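AopB (Aeromonas hydrophila, PDB 3WXX) is probably a membrane-inserting translocator of the type III secretion system, here a fragment bound to its chaperone AcrH. Local coordinates at residues L34-A39 and I192-V197; L136-V141 and A204-K209; A147-G152 and A186-A191. One frame throughout, in Å; residues are numbered along the deposited sequence.

Interaction 1: residues L34-A39 and I192-V197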
# COMPACT_ATOMS: atom_id res chain seq x y z
N LEU B 34 4.17 -15.65 4.96
CA LEU B 34 4.48 -16.94 4.36
C LEU B 34 4.80 -16.85 2.88
O LEU B 34 5.71 -17.51 2.39
CB LEU B 34 3.28 -17.88 4.56
CG LEU B 34 3.36 -19.37 4.21
CD1 LEU B 34 4.51 -20.07 4.94
CD2 LEU B 34 2.03 -20.03 4.54
N GLY B 35 4.06 -16.01 2.17
CA GLY B 35 4.26 -15.84 0.74
C GLY B 35 5.57 -15.18 0.36
O GLY B 35 6.17 -15.58 -0.62
N THR B 36 6.02 -14.18 1.12
CA THR B 36 7.30 -13.51 0.82
C THR B 36 8.49 -14.27 1.38
O THR B 36 9.62 -14.11 0.91
CB THR B 36 7.36 -12.03 1.31
OG1 THR B 36 6.97 -11.94 2.68
CG2 THR B 36 6.46 -11.13 0.48
N ALA B 37 8.26 -15.08 2.41
CA ALA B 37 9.31 -15.94 2.93
C ALA B 37 9.69 -16.97 1.87
O ALA B 37 10.87 -17.10 1.52
CB ALA B 37 8.85 -16.63 4.20
N ASN B 38 8.68 -17.68 1.35
CA ASN B 38 8.88 -18.59 0.21
C ASN B 38 9.43 -17.88 -1.02
O ASN B 38 10.09 -18.50 -1.83
CB ASN B 38 7.56 -19.27 -0.18
CG ASN B 38 7.08 -20.27 0.87
OD1 ASN B 38 7.86 -20.77 1.68
ND2 ASN B 38 5.78 -20.58 0.84
N ALA B 39 9.08 -16.61 -1.18
CA ALA B 39 9.53 -15.84 -2.32
C ALA B 39 11.03 -15.62 -2.26
O ALA B 39 11.73 -15.83 -3.25
CB ALA B 39 8.81 -14.50 -2.37
N ILE B 192 5.68 -10.20 -7.51
CA ILE B 192 5.15 -11.17 -8.49
C ILE B 192 5.32 -12.60 -8.03
O ILE B 192 4.40 -13.42 -8.15
CB ILE B 192 5.80 -11.04 -9.88
CG1 ILE B 192 5.18 -9.86 -10.63
CG2 ILE B 192 5.48 -12.24 -10.72
CD1 ILE B 192 5.92 -8.58 -10.41
N VAL B 193 6.51 -12.91 -7.52
CA VAL B 193 6.76 -14.25 -7.06
C VAL B 193 5.82 -14.51 -5.89
O VAL B 193 5.08 -15.50 -5.88
CB VAL B 193 8.23 -14.43 -6.63
CG1 VAL B 193 8.44 -15.80 -6.02
CG2 VAL B 193 9.16 -14.24 -7.83
N SER B 194 5.84 -13.60 -4.92
CA SER B 194 4.98 -13.73 -3.74
C SER B 194 3.54 -13.98 -4.16
O SER B 194 2.87 -14.80 -3.55
CB SER B 194 5.06 -12.49 -2.85
OG SER B 194 6.30 -11.80 -3.03
N ILE B 195 3.04 -13.27 -5.20
CA ILE B 195 1.66 -13.50 -5.67
C ILE B 195 1.56 -14.92 -6.18
O ILE B 195 0.65 -15.65 -5.81
CB ILE B 195 1.20 -12.53 -6.79
CG1 ILE B 195 1.12 -11.07 -6.35
CG2 ILE B 195 -0.18 -12.93 -7.30
CD1 ILE B 195 0.03 -10.76 -5.34
N ALA B 196 2.54 -15.31 -7.00
CA ALA B 196 2.56 -16.64 -7.59
C ALA B 196 2.40 -17.66 -6.50
O ALA B 196 1.52 -18.52 -6.56
CB ALA B 196 3.85 -16.89 -8.33
N VAL B 197 3.22 -17.53 -5.46
CA VAL B 197 3.16 -18.42 -4.29
C VAL B 197 1.79 -18.40 -3.59
O VAL B 197 1.18 -19.43 -3.42
CB VAL B 197 4.24 -18.04 -3.25
CG1 VAL B 197 3.95 -18.68 -1.90
CG2 VAL B 197 5.63 -18.44 -3.76
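G35 and S194 mark the point where helix 24-42 crosses helix 179-198, their CA atoms only 5.0 Å apart, with the axes of the two short segments approaching to 8.1 Å at an angle of 117°. Having no side chain, G35 offers bare backbone to its partner: its O lies 3.8 Å from S194 CA, and its CA receives the CG1 methyl of V197. That methyl is carried toward helix 24-42 because V197 CG1 stands opposite its own backbone N (chi1 164°), and it touches two residues one turn apart. N38 also borders this methyl, its ND2 lying 3.8 Å from V197 CG1 while the N38 and V197 side chains cross at about a right angle. The amide nitrogen thus packs against a methyl group. G35 and A39 are spaced four residues apart, as in the small-xxx-small pattern that lets helices pack closely, and both meet helix 179-198. A39 points its CB at this helix, where it rests 3.9 Å from V193 CG1 and also beside the hydroxyl of S194. T36 CG2 approaches the same hydroxyl at about a right angle to A39, 3.6 Å from S194 OG. Beside these two methyls, the serine oxygen turns back to its own helix and is hydrogen-bonded to V190 O one turn earlier, so its polarity is met without help from helix 24-42. T36 behaves alike: its OG1 is hydrogen-bonded to Q33 O, and its CG2 is the branch that meets S194. On its other flanks helix 179-198 is covered by helices 126-151 and 201-217, with I195 reaching A144 of the former and A203 of the latter.

Interaction 2: residues L136-V141 and A204-K209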
# COMPACT_ATOMS: atom_id res chain seq x y z
N LEU B 136 -6.58 -0.14 -12.72
CA LEU B 136 -7.28 -0.00 -14.03
C LEU B 136 -7.12 -1.20 -14.98
O LEU B 136 -8.10 -1.69 -15.53
CB LEU B 136 -6.79 1.23 -14.78
CG LEU B 136 -7.37 2.53 -14.25
CD1 LEU B 136 -6.47 3.68 -14.65
CD2 LEU B 136 -8.80 2.71 -14.76
N ILE B 137 -5.89 -1.68 -15.13
CA ILE B 137 -5.65 -2.89 -15.92
C ILE B 137 -6.19 -4.18 -15.30
O ILE B 137 -6.77 -5.00 -16.01
CB ILE B 137 -4.17 -3.14 -16.16
CG1 ILE B 137 -3.49 -1.92 -16.78
CG2 ILE B 137 -3.98 -4.38 -17.02
CD1 ILE B 137 -4.00 -1.56 -18.15
N ALA B 138 -6.01 -4.39 -14.00
CA ALA B 138 -6.25 -5.73 -13.43
C ALA B 138 -7.08 -5.78 -12.14
O ALA B 138 -7.07 -6.81 -11.43
CB ALA B 138 -4.91 -6.44 -13.27
N THR B 139 -7.78 -4.67 -11.84
CA THR B 139 -8.55 -4.50 -10.59
C THR B 139 -7.89 -5.18 -9.39
O THR B 139 -6.76 -4.87 -9.08
CB THR B 139 -10.04 -4.86 -10.80
OG1 THR B 139 -10.17 -6.15 -11.39
CG2 THR B 139 -10.68 -3.87 -11.76
N GLY B 140 -8.56 -6.12 -8.73
CA GLY B 140 -8.05 -6.68 -7.48
C GLY B 140 -6.67 -7.32 -7.56
O GLY B 140 -5.94 -7.34 -6.56
N VAL B 141 -6.28 -7.82 -8.74
CA VAL B 141 -4.94 -8.35 -8.88
C VAL B 141 -3.93 -7.22 -8.89
O VAL B 141 -2.84 -7.33 -8.30
CB VAL B 141 -4.78 -9.18 -10.15
CG1 VAL B 141 -3.34 -9.60 -10.35
CG2 VAL B 141 -5.65 -10.39 -10.05
N ALA B 204 -0.23 -14.30 -10.77
CA ALA B 204 1.08 -13.67 -10.87
C ALA B 204 1.33 -13.16 -12.28
O ALA B 204 1.91 -12.10 -12.50
CB ALA B 204 2.16 -14.68 -10.50
N SER B 205 0.88 -13.95 -13.23
CA SER B 205 1.06 -13.63 -14.62
C SER B 205 0.28 -12.37 -14.99
O SER B 205 0.83 -11.46 -15.63
CB SER B 205 0.61 -14.81 -15.47
OG SER B 205 0.64 -14.50 -16.84
N THR B 206 -1.00 -12.34 -14.60
CA THR B 206 -1.85 -11.16 -14.73
C THR B 206 -1.25 -9.96 -14.01
O THR B 206 -1.28 -8.83 -14.50
CB THR B 206 -3.24 -11.43 -14.13
OG1 THR B 206 -3.89 -12.45 -14.87
CG2 THR B 206 -4.14 -10.21 -14.20
N ALA B 207 -0.72 -10.22 -12.81
CA ALA B 207 -0.11 -9.17 -12.03
C ALA B 207 1.08 -8.58 -12.79
O ALA B 207 1.29 -7.36 -12.79
CB ALA B 207 0.31 -9.70 -10.66
N MSE B 208 1.82 -9.45 -13.47
CA MSE B 208 2.96 -9.01 -14.29
C MSE B 208 2.47 -8.17 -15.45
O MSE B 208 2.97 -7.09 -15.71
CB MSE B 208 3.78 -10.22 -14.75
CG MSE B 208 5.04 -9.83 -15.53
SE MSE B 208 6.37 -9.08 -14.31
CE MSE B 208 6.34 -7.15 -14.76
N LYS B 209 1.49 -8.64 -16.15
CA LYS B 209 0.88 -7.86 -17.19
C LYS B 209 0.39 -6.50 -16.66
O LYS B 209 0.69 -5.47 -17.25
CB LYS B 209 -0.25 -8.70 -17.75
CG LYS B 209 -1.04 -8.09 -18.88
CD LYS B 209 -2.42 -8.81 -18.96
CE LYS B 209 -3.44 -8.24 -17.96
NZ LYS B 209 -4.73 -9.00 -17.96
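V141 reaches across to A207 and makes the tighter half of this contact, its CG1 lying 3.6 Å from A207 N and nearly as close to A207 CB. With chi1 at 174°, V141 CG1 lies anti to the backbone N and points at the other helix. The same methyl also meets T206 CG2 at 4.0 Å, and T206 CG2 in turn touches A138 CB, so a single threonine methyl bridges A138 and V141. T206 can spend that methyl on the contact because its OG1 is turned elsewhere, hydrogen-bonded to S202 O and to E6 OE2 of AcrH. Helix 126-151 is kinked here, and V141 N bonds to A138 O three residues back. The other end is looser and lies on the surface: K209, bent at chi3 (83°), slants across I137, its CE within 4.0 Å of I137 CG2, an aliphatic contact between two exposed side chains. The short segments run roughly antiparallel, at 147°, with axes 9.2 Å apart. They join helix 126-151, near the end of one predicted transmembrane segment, to helix 201-217, in a region that also binds AcrH, whose L9 packs on V141 at the tight end. Beyond the contact, I137 and A138 also touch F213 and A210 farther along helix 201-217, while the back of that helix rests on helix 179-198, where A204 and M208 meet I192.

Interaction 3: residues A147-G152 and A186-A191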
# COMPACT_ATOMS: atom_id res chain seq x y z
N ALA B 147 -0.09 -3.50 -3.40
CA ALA B 147 0.08 -3.45 -1.96
C ALA B 147 1.33 -4.23 -1.55
O ALA B 147 2.04 -3.82 -0.64
CB ALA B 147 -1.15 -4.00 -1.27
N MSE B 148 1.57 -5.36 -2.21
CA MSE B 148 2.78 -6.13 -1.99
C MSE B 148 4.01 -5.29 -2.19
O MSE B 148 4.85 -5.23 -1.32
CB MSE B 148 2.90 -7.30 -2.97
CG MSE B 148 1.83 -8.38 -2.77
SE MSE B 148 2.35 -9.52 -1.31
CE MSE B 148 1.19 -10.93 -1.98
N MSE B 149 4.12 -4.59 -3.30
CA MSE B 149 5.26 -3.75 -3.45
C MSE B 149 5.45 -2.74 -2.33
O MSE B 149 6.60 -2.46 -1.90
CB MSE B 149 5.07 -2.96 -4.70
CG MSE B 149 5.22 -3.89 -5.87
SE MSE B 149 4.72 -2.87 -7.45
CE MSE B 149 5.83 -1.28 -7.05
N ILE B 150 4.34 -2.14 -1.88
CA ILE B 150 4.42 -1.07 -0.90
C ILE B 150 4.70 -1.61 0.48
O ILE B 150 5.50 -1.05 1.21
CB ILE B 150 3.14 -0.26 -0.91
CG1 ILE B 150 3.15 0.64 -2.15
CG2 ILE B 150 3.03 0.56 0.37
CD1 ILE B 150 1.86 1.41 -2.34
N VAL B 151 4.08 -2.74 0.82
CA VAL B 151 4.44 -3.40 2.07
C VAL B 151 5.94 -3.70 2.20
O VAL B 151 6.47 -3.57 3.30
CB VAL B 151 3.60 -4.67 2.31
CG1 VAL B 151 4.27 -5.58 3.31
CG2 VAL B 151 2.26 -4.27 2.85
N GLY B 152 6.62 -4.09 1.12
CA GLY B 152 8.09 -4.23 1.18
C GLY B 152 8.57 -5.65 1.44
O GLY B 152 9.38 -6.19 0.67
N ALA B 186 13.34 -4.72 -8.21
CA ALA B 186 13.59 -5.81 -7.28
C ALA B 186 12.31 -6.15 -6.58
O ALA B 186 11.88 -7.31 -6.59
CB ALA B 186 14.64 -5.41 -6.25
N GLU B 187 11.68 -5.11 -6.02
CA GLU B 187 10.43 -5.24 -5.26
C GLU B 187 9.29 -5.77 -6.13
O GLU B 187 8.57 -6.71 -5.75
CB GLU B 187 10.03 -3.90 -4.64
CG GLU B 187 8.99 -4.03 -3.55
CD GLU B 187 9.23 -5.21 -2.60
OE1 GLU B 187 10.26 -5.21 -1.87
OE2 GLU B 187 8.39 -6.15 -2.59
N ILE B 188 9.16 -5.20 -7.33
CA ILE B 188 8.14 -5.66 -8.24
C ILE B 188 8.31 -7.14 -8.39
O ILE B 188 7.41 -7.90 -8.10
CB ILE B 188 8.24 -5.03 -9.62
CG1 ILE B 188 7.99 -3.53 -9.57
CG2 ILE B 188 7.26 -5.72 -10.58
CD1 ILE B 188 8.07 -2.87 -10.95
N LEU B 189 9.50 -7.54 -8.82
CA LEU B 189 9.79 -8.93 -9.09
C LEU B 189 9.51 -9.79 -7.90
O LEU B 189 8.88 -10.83 -8.04
CB LEU B 189 11.23 -9.06 -9.52
CG LEU B 189 11.80 -10.47 -9.71
CD1 LEU B 189 10.92 -11.38 -10.55
CD2 LEU B 189 13.18 -10.30 -10.33
N VAL B 190 9.92 -9.37 -6.71
CA VAL B 190 9.66 -10.21 -5.51
C VAL B 190 8.13 -10.35 -5.31
O VAL B 190 7.61 -11.47 -5.10
CB VAL B 190 10.43 -9.79 -4.20
CG1 VAL B 190 11.69 -8.98 -4.49
CG2 VAL B 190 9.53 -9.00 -3.26
N ALA B 191 7.41 -9.22 -5.42
CA ALA B 191 5.94 -9.20 -5.29
C ALA B 191 5.26 -10.19 -6.24
O ALA B 191 4.35 -10.93 -5.82
CB ALA B 191 5.39 -7.79 -5.51
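M149 wedges against I188 and A191 where two predicted membrane-spanning stretches, on helices 126-151 and 179-198, pack against each other, their short segments crossing at 125°, consistent with the membrane hairpin expected of this translocator. M149, a selenomethionine like M148, is the main bump of the first helix. Its CG sits 3.9 Å from A191 CB, in the shallow place that this small residue provides, and the chain then runs beside I188, the two side chains pointing the same way. M149 SE lies 4.0 Å from I188 CG1, and the bend at chi3 (48°) brings CE to the same distance. In return the second helix sends out E187, the only charged side chain among the touching residues. Placed trans to its own backbone N (chi1 -164°), E187 CG lies 3.3 Å from M149 O, and a bend at chi2 then turns the carboxylate to G152. There helix 126-151 ends, and G152, with positive phi, turns the chain away; the carboxylate of E187, a buried residue, lies near G152 O. V155 packs on E187 and I127 on M149, and Q50 NE2 of AcrH is hydrogen-bonded to V151 O at the helix end. On the flank away from I188, M148 CB meets A191 CB at 3.6 Å.

From the N terminus, helix 24-42 supplies the first half of interaction 1, which waits until helix 179-198 for its partner and closes the longest loop. Helix 126-151 comes between, giving 136-141 to interaction 2 and 147-152 to interaction 3. The chain then returns at 186-191 to close interaction 3, at 192-197 to close interaction 1, and at 204-209 to close interaction 2. Interaction 3 is therefore nested inside both others, whereas interactions 1 and 2 cross. Helix 179-198 serves interactions 1 and 3, whose centres are about 10 Å apart, with I195 CD1 meeting M148 CE between them. Interaction 2 joins the cluster where A196 packs on A204.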